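Local coordinates for protein Sodium/sialic acid symporter SiaT (Proteus mirabilis, PDB 5NV9) that couples the inward sodium gradient to uptake of the sialic acid N-acetylneuraminic acid across the bacterial inner membrane, moving two sodium ions with each sugar, at residues F55-T63 / R135-T143; D37-V45 / T170-I179. All blocks are in the same frame, centred on the assembly; numbering follows the deposited sequence.

Two contacts of this LeuT-fold transporter illustrate how a substrate site and a contact on the cytoplasmic side can be built from neighbouring helices of one fold. The centre of interaction 1 lies about 7 Å from the centre of the chain, that of interaction 2 about 18 Å from it; the two centres are 21 Å apart and their nearest atoms about 6 Å, without touching. Along the chain interaction 1 is nested inside the loop closed by interaction 2. Helix 35-40 precedes helix 47-58, and helix 118-151 precedes helical segment 155-203, so consecutive elements serve both. Interaction 1 holds sugar and sodium; interaction 2 joins elements on the cytoplasmic side, consistent with the outward-open state.

Interaction 1. Residues F55-T63 / R135-T143; sequences FATTLSSIT and RVAIITYLT. With NA (sodium ion), chain B; SLB (N-acetyl-beta-neuraminic acid), chain D.
The unwound break of a transmembrane helix, a hallmark of the LeuT fold, meets helix 118-151 here, and the sialic acid lies against both. Helix 47-58 ends at Thr58 and helix 61-73 begins at Ser61; the linking backbone turns its polar groups to ligands. Ala56 O and Leu59 O bind a sodium ion, whose shell Ala339, Ser342 and Ser343 complete. Ser60 N points almost straight (174°) at the sugar carboxylate oxygen O1A, 3.0 Å away, while Ser60 OG gives its proton to O1B and accepts from Ile62 N, capping the new helix.

Arg135 reaches the break with its chain extended from CG to NE. Arg135 NH1 donates to sialic acid O1B at 3.1 Å, and Arg135 NH2 makes a weak bond, 3.0 Å long, to Thr57 O, both partners lying at the guanidinium edge. Ile139 CD1 rests over the centre of one guanidinium face, 3.9 Å above the plane, and its chain also packs on Ser60.

Farther along, Ser61 OG donates to Ile139 O at 3.1 Å, in the carbonyl plane and on a lone pair. That oxygen also accepts from Thr143 N and Thr143 OG1, so three donors grip it. Beside this polar patch, Ile62 CG1 meets Leu142 CD1 at 3.6 Å, the two side chains crossing obliquely.

A carboxylate held by an arginine and by backbone and hydroxyl donors is probably stabilised as an anion, and the same unwound backbone that receives it also supplies two sodium ligands, placing sugar and coupling ion on one structural element.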
# COMPACT_ATOMS: atom_id res chain seq x y z
N PHE A 55 -7.62 1.36 4.11
CA PHE A 55 -7.76 2.01 2.78
C PHE A 55 -6.63 3.02 2.55
O PHE A 55 -6.01 3.02 1.49
CB PHE A 55 -9.16 2.64 2.62
CG PHE A 55 -9.40 3.33 1.29
CD1 PHE A 55 -9.56 2.59 0.14
CD2 PHE A 55 -9.52 4.74 1.21
CE1 PHE A 55 -9.79 3.20 -1.07
CE2 PHE A 55 -9.75 5.35 -0.01
CZ PHE A 55 -9.90 4.58 -1.14
N ALA A 56 -6.33 3.84 3.56
CA ALA A 56 -5.32 4.92 3.43
C ALA A 56 -3.88 4.36 3.42
O ALA A 56 -3.03 4.90 2.76
CB ALA A 56 -5.46 5.97 4.51
N THR A 57 -3.66 3.28 4.13
CA THR A 57 -2.39 2.50 4.11
C THR A 57 -2.15 1.98 2.68
O THR A 57 -1.10 2.16 2.16
CB THR A 57 -2.41 1.34 5.17
OG1 THR A 57 -2.44 1.88 6.50
CG2 THR A 57 -1.19 0.33 5.06
N THR A 58 -3.15 1.36 2.03
CA THR A 58 -2.91 0.72 0.71
C THR A 58 -2.84 1.73 -0.43
O THR A 58 -2.07 1.55 -1.37
CB THR A 58 -3.97 -0.35 0.37
OG1 THR A 58 -5.27 0.25 0.41
CG2 THR A 58 -3.94 -1.51 1.35
N LEU A 59 -3.63 2.80 -0.34
CA LEU A 59 -3.74 3.79 -1.41
C LEU A 59 -2.80 4.94 -1.16
O LEU A 59 -3.04 5.75 -0.28
CB LEU A 59 -5.15 4.37 -1.49
CG LEU A 59 -5.51 5.04 -2.82
CD1 LEU A 59 -7.03 5.14 -3.00
CD2 LEU A 59 -4.88 6.41 -2.94
N SER A 60 -1.80 5.04 -2.02
CA SER A 60 -0.68 5.97 -1.86
C SER A 60 -0.63 6.94 -3.04
O SER A 60 -1.55 6.99 -3.87
CB SER A 60 0.60 5.17 -1.71
OG SER A 60 1.15 4.78 -2.95
N SER A 61 0.44 7.70 -3.15
CA SER A 61 0.64 8.53 -4.32
C SER A 61 0.80 7.76 -5.61
O SER A 61 0.65 8.33 -6.68
CB SER A 61 1.84 9.43 -4.08
OG SER A 61 2.98 8.60 -3.94
N ILE A 62 1.08 6.47 -5.53
CA ILE A 62 1.09 5.56 -6.67
C ILE A 62 -0.30 5.52 -7.33
O ILE A 62 -0.42 5.75 -8.53
CB ILE A 62 1.49 4.12 -6.22
CG1 ILE A 62 2.96 4.05 -5.82
CG2 ILE A 62 1.21 3.09 -7.32
CD1 ILE A 62 3.31 2.78 -5.11
N THR A 63 -1.34 5.22 -6.56
CA THR A 63 -2.70 5.22 -7.09
C THR A 63 -3.09 6.64 -7.51
O THR A 63 -3.66 6.85 -8.60
CB THR A 63 -3.74 4.70 -6.03
OG1 THR A 63 -3.74 3.27 -5.98
CG2 THR A 63 -5.18 5.21 -6.32
N ARG A 135 9.07 0.59 -0.65
CA ARG A 135 7.78 1.19 -0.96
C ARG A 135 7.74 2.66 -0.48
O ARG A 135 7.21 3.53 -1.21
CB ARG A 135 6.62 0.33 -0.39
CG ARG A 135 5.23 0.95 -0.46
CD ARG A 135 4.22 0.01 0.14
NE ARG A 135 2.93 0.61 0.46
CZ ARG A 135 2.03 0.97 -0.43
NH1 ARG A 135 2.26 0.77 -1.74
NH2 ARG A 135 0.88 1.55 -0.02
N VAL A 136 8.29 2.92 0.71
CA VAL A 136 8.39 4.25 1.26
C VAL A 136 9.22 5.17 0.32
O VAL A 136 8.80 6.35 0.03
CB VAL A 136 9.03 4.25 2.65
CG1 VAL A 136 9.36 5.67 3.11
CG2 VAL A 136 8.13 3.59 3.67
N ALA A 137 10.39 4.66 -0.12
CA ALA A 137 11.30 5.44 -1.00
C ALA A 137 10.62 5.78 -2.33
O ALA A 137 10.63 6.92 -2.76
CB ALA A 137 12.61 4.72 -1.24
N ILE A 138 9.91 4.82 -2.86
CA ILE A 138 9.17 4.97 -4.10
C ILE A 138 8.03 5.95 -3.96
O ILE A 138 7.82 6.78 -4.86
CB ILE A 138 8.73 3.62 -4.67
CG1 ILE A 138 9.99 2.87 -5.16
CG2 ILE A 138 7.82 3.80 -5.87
CD1 ILE A 138 9.78 1.50 -5.77
N ILE A 139 7.28 5.85 -2.84
CA ILE A 139 6.11 6.67 -2.62
C ILE A 139 6.59 8.14 -2.55
O ILE A 139 5.97 9.03 -3.06
CB ILE A 139 5.33 6.30 -1.36
CG1 ILE A 139 4.44 5.08 -1.64
CG2 ILE A 139 4.43 7.44 -0.93
CD1 ILE A 139 3.86 4.45 -0.38
N THR A 140 7.69 8.34 -1.84
CA THR A 140 8.26 9.66 -1.63
C THR A 140 8.82 10.27 -2.94
O THR A 140 8.58 11.43 -3.27
CB THR A 140 9.30 9.53 -0.52
OG1 THR A 140 8.64 9.04 0.64
CG2 THR A 140 9.97 10.83 -0.24
N TYR A 141 9.54 9.46 -3.69
CA TYR A 141 10.03 9.78 -5.03
C TYR A 141 8.96 10.22 -5.99
O TYR A 141 9.12 11.30 -6.57
CB TYR A 141 10.84 8.60 -5.59
CG TYR A 141 11.38 8.84 -6.99
CD1 TYR A 141 12.32 9.83 -7.22
CD2 TYR A 141 10.96 8.08 -8.07
CE1 TYR A 141 12.82 10.07 -8.50
CE2 TYR A 141 11.46 8.31 -9.34
CZ TYR A 141 12.39 9.30 -9.55
OH TYR A 141 12.90 9.54 -10.80
N LEU A 142 7.87 9.44 -6.15
CA LEU A 142 6.77 9.81 -7.03
C LEU A 142 6.10 11.13 -6.62
O LEU A 142 5.77 11.93 -7.46
CB LEU A 142 5.66 8.79 -7.07
CG LEU A 142 5.92 7.37 -7.49
CD1 LEU A 142 4.54 6.72 -7.63
CD2 LEU A 142 6.71 7.31 -8.77
N THR A 143 5.88 11.33 -5.32
CA THR A 143 5.25 12.53 -4.81
C THR A 143 6.08 13.74 -5.19
O THR A 143 5.54 14.76 -5.64
CB THR A 143 5.06 12.40 -3.27
OG1 THR A 143 4.44 11.15 -2.96
CG2 THR A 143 4.26 13.52 -2.66
NA NA B . -1.83 6.29 1.64
C1 SLB D . -1.05 2.12 -3.98
C2 SLB D . -1.66 0.77 -4.19
C3 SLB D . -1.14 0.19 -5.49
C4 SLB D . -1.88 -1.11 -5.90
C5 SLB D . -3.35 -0.72 -6.02
C6 SLB D . -3.85 -0.14 -4.68
C7 SLB D . -5.32 0.31 -4.68
C8 SLB D . -5.73 0.89 -3.35
C9 SLB D . -7.23 1.17 -3.30
C10 SLB D . -4.91 -1.92 -7.50
C11 SLB D . -5.93 -3.03 -7.51
N5 SLB D . -4.17 -1.88 -6.39
O1A SLB D . -1.69 3.15 -4.39
O1B SLB D . 0.13 2.19 -3.45
O2 SLB D . -1.35 -0.13 -3.09
O4 SLB D . -1.39 -1.61 -7.19
O6 SLB D . -3.07 1.00 -4.32
O7 SLB D . -5.54 1.34 -5.65
O8 SLB D . -5.37 -0.01 -2.30
O9 SLB D . -8.02 -0.03 -3.38
O10 SLB D . -4.82 -1.08 -8.42

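Interaction 2. Residues D37-V45 / T170-I179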
# COMPACT_ATOMS: atom_id res chain seq x y z
N ASP A 37 0.86 -1.05 23.40
CA ASP A 37 0.35 0.26 23.00
C ASP A 37 0.84 0.64 21.62
O ASP A 37 0.03 0.95 20.77
CB ASP A 37 0.73 1.37 23.99
CG ASP A 37 0.14 1.11 25.38
OD1 ASP A 37 -1.10 0.79 25.53
OD2 ASP A 37 0.96 1.19 26.31
N TYR A 38 2.13 0.56 21.40
CA TYR A 38 2.73 1.15 20.22
C TYR A 38 2.38 0.42 18.91
O TYR A 38 2.31 1.06 17.87
CB TYR A 38 4.23 1.19 20.42
CG TYR A 38 4.98 2.23 19.65
CD1 TYR A 38 5.04 3.56 20.09
CD2 TYR A 38 5.70 1.89 18.51
CE1 TYR A 38 5.77 4.51 19.41
CE2 TYR A 38 6.44 2.84 17.84
CZ TYR A 38 6.44 4.15 18.27
OH TYR A 38 7.21 5.08 17.61
N PHE A 39 2.20 -0.91 18.97
CA PHE A 39 1.94 -1.74 17.80
C PHE A 39 0.51 -2.28 17.73
O PHE A 39 0.03 -2.56 16.63
CB PHE A 39 2.95 -2.90 17.71
CG PHE A 39 4.41 -2.47 17.58
CD1 PHE A 39 4.81 -1.64 16.58
CD2 PHE A 39 5.36 -2.92 18.49
CE1 PHE A 39 6.11 -1.27 16.45
CE2 PHE A 39 6.69 -2.56 18.38
CZ PHE A 39 7.08 -1.75 17.34
N ARG A 40 -0.13 -2.49 18.89
CA ARG A 40 -1.47 -3.09 18.94
C ARG A 40 -2.52 -2.07 19.38
O ARG A 40 -3.71 -2.31 19.25
CB ARG A 40 -1.48 -4.34 19.83
CG ARG A 40 -0.52 -5.43 19.31
CD ARG A 40 -0.42 -6.75 20.16
NE ARG A 40 -1.72 -7.07 20.73
CZ ARG A 40 -2.59 -7.94 20.26
NH1 ARG A 40 -2.34 -8.73 19.25
NH2 ARG A 40 -3.73 -8.06 20.90
N GLY A 41 -2.10 -0.89 19.86
CA GLY A 41 -3.06 0.15 20.20
C GLY A 41 -3.93 -0.15 21.44
O GLY A 41 -4.95 0.50 21.64
N GLY A 42 -3.49 -1.10 22.28
CA GLY A 42 -4.24 -1.54 23.44
C GLY A 42 -5.68 -1.99 23.20
O GLY A 42 -6.48 -1.94 24.09
N GLY A 43 -6.03 -2.41 22.00
CA GLY A 43 -7.45 -2.68 21.70
C GLY A 43 -8.39 -1.49 21.73
O GLY A 43 -9.59 -1.70 21.79
N ARG A 44 -7.87 -0.24 21.64
CA ARG A 44 -8.69 1.00 21.71
C ARG A 44 -9.22 1.56 20.35
O ARG A 44 -9.86 2.60 20.32
CB ARG A 44 -7.93 2.13 22.41
CG ARG A 44 -7.74 1.95 23.90
CD ARG A 44 -6.86 3.06 24.47
NE ARG A 44 -5.49 2.99 23.98
CZ ARG A 44 -4.51 2.30 24.54
NH1 ARG A 44 -4.71 1.58 25.66
NH2 ARG A 44 -3.29 2.33 24.00
N VAL A 45 -8.95 0.90 19.23
CA VAL A 45 -9.36 1.43 17.95
C VAL A 45 -10.71 0.87 17.56
O VAL A 45 -10.93 -0.31 17.56
CB VAL A 45 -8.29 1.13 16.93
CG1 VAL A 45 -8.66 1.67 15.56
CG2 VAL A 45 -6.98 1.73 17.45
N THR A 170 4.79 9.83 13.32
CA THR A 170 4.67 8.34 13.41
C THR A 170 5.42 7.84 14.65
O THR A 170 4.88 7.13 15.49
CB THR A 170 5.22 7.64 12.14
OG1 THR A 170 4.47 8.03 10.98
CG2 THR A 170 5.12 6.14 12.24
N TRP A 171 6.64 8.30 14.81
CA TRP A 171 7.46 8.01 15.96
C TRP A 171 6.82 8.31 17.32
O TRP A 171 6.85 7.44 18.22
CB TRP A 171 8.81 8.70 15.76
CG TRP A 171 9.75 8.65 16.91
CD1 TRP A 171 10.70 7.67 17.18
CD2 TRP A 171 9.94 9.66 17.89
NE1 TRP A 171 11.41 8.00 18.30
CE2 TRP A 171 10.97 9.21 18.77
CE3 TRP A 171 9.31 10.87 18.16
CZ2 TRP A 171 11.38 9.95 19.89
CZ3 TRP A 171 9.72 11.61 19.29
CH2 TRP A 171 10.75 11.14 20.14
N MSE A 172 6.22 9.49 17.47
CA MSE A 172 5.59 9.95 18.71
C MSE A 172 4.33 9.23 18.96
O MSE A 172 4.00 8.93 20.09
CB MSE A 172 5.17 11.44 18.53
CG MSE A 172 6.42 12.33 18.41
SE MSE A 172 6.03 14.26 18.73
CE MSE A 172 4.57 14.53 17.39
N GLY A 173 3.57 8.99 17.90
CA GLY A 173 2.17 8.60 18.03
C GLY A 173 1.76 7.16 18.14
O GLY A 173 0.60 6.86 18.56
N GLY A 174 2.67 6.26 17.76
CA GLY A 174 2.39 4.83 17.84
C GLY A 174 1.36 4.48 16.78
O GLY A 174 1.10 5.28 15.91
N ILE A 175 0.85 3.25 16.81
CA ILE A 175 -0.10 2.78 15.82
C ILE A 175 -1.41 3.56 15.94
O ILE A 175 -2.10 3.73 14.92
CB ILE A 175 -0.37 1.30 15.95
CG1 ILE A 175 -1.23 0.83 14.76
CG2 ILE A 175 -1.01 0.94 17.32
CD1 ILE A 175 -0.72 1.14 13.37
N GLU A 176 -1.75 4.04 17.15
CA GLU A 176 -2.97 4.87 17.29
C GLU A 176 -2.88 6.23 16.58
O GLU A 176 -3.79 6.64 15.86
CB GLU A 176 -3.39 5.04 18.73
CG GLU A 176 -4.10 3.80 19.25
CD GLU A 176 -4.23 3.84 20.77
OE1 GLU A 176 -3.23 3.51 21.42
OE2 GLU A 176 -5.32 4.22 21.27
N GLY A 177 -1.76 6.90 16.76
CA GLY A 177 -1.53 8.09 16.00
C GLY A 177 -1.41 7.91 14.51
O GLY A 177 -1.78 8.80 13.75
N VAL A 178 -0.91 6.75 14.09
CA VAL A 178 -0.80 6.42 12.70
C VAL A 178 -2.21 6.16 12.14
O VAL A 178 -2.54 6.57 11.02
CB VAL A 178 0.06 5.15 12.51
CG1 VAL A 178 -0.07 4.69 11.11
CG2 VAL A 178 1.52 5.47 12.77
N ILE A 179 -3.04 5.49 12.92
CA ILE A 179 -4.38 5.18 12.47
C ILE A 179 -5.25 6.46 12.42
O ILE A 179 -5.94 6.74 11.43
CB ILE A 179 -4.98 4.13 13.36
CG1 ILE A 179 -4.39 2.76 12.99
CG2 ILE A 179 -6.51 4.13 13.27
CD1 ILE A 179 -4.74 1.68 14.00
O HOH W 1 -0.83 3.44 19.92
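Tyr38 and Gly174 meet face to backbone: Gly174 CA makes a CH-pi contact over one face of the phenol ring, 3.9 Å from its centroid. With CG anti to the backbone N (chi1 -155°) the ring swings back over Gly174. At the ring edge Tyr38 OH donates to Trp171 O, modelled at 2.5 Å, so short that the exact length is doubtful. Here the chain turns sharply back at Gly173-Gly174, between transmembrane helices 155-172 and 175-199, and the amides of Ile175 and Glu176 lack bonds to the preceding turn. Tyr38 O accepts from Ile175 N at 2.8 Å; a water accepts from Glu176 N and lies within bonding reach of Asp37 O and Glu176 OE1.

Packing is close around Ile175, whose CG2 approaches Gly41 N to 3.3 Å. Gly41, with positive phi, lets the chain leave helix 35-40 and lie against this methyl. Deeper along the helix, Val45 CG1 and Ile179 CG2 meet tip to tip.

The solvent side is carried by the exposed Arg44, by charge and not by close packing. Bent at chi3, Arg44 grips Glu176 side-on and from the syn side, NE to OE2 at 3.0 Å and NH2 to OE1 at 2.8 Å. The guanidinium and carboxylate planes are 34° apart. Arg44 NH2 also donates to Asp37 OD1, 3.1 Å away, while Asp37 OD2 accepts from Thr34 N and Lys33 N. Arg31 adds a second salt bridge to Glu176 OE2.

This salt-bridge network belongs to the cytoplasmic turn between two membrane helices, joined here to the segment leading into helix 47-58 of the LeuT fold.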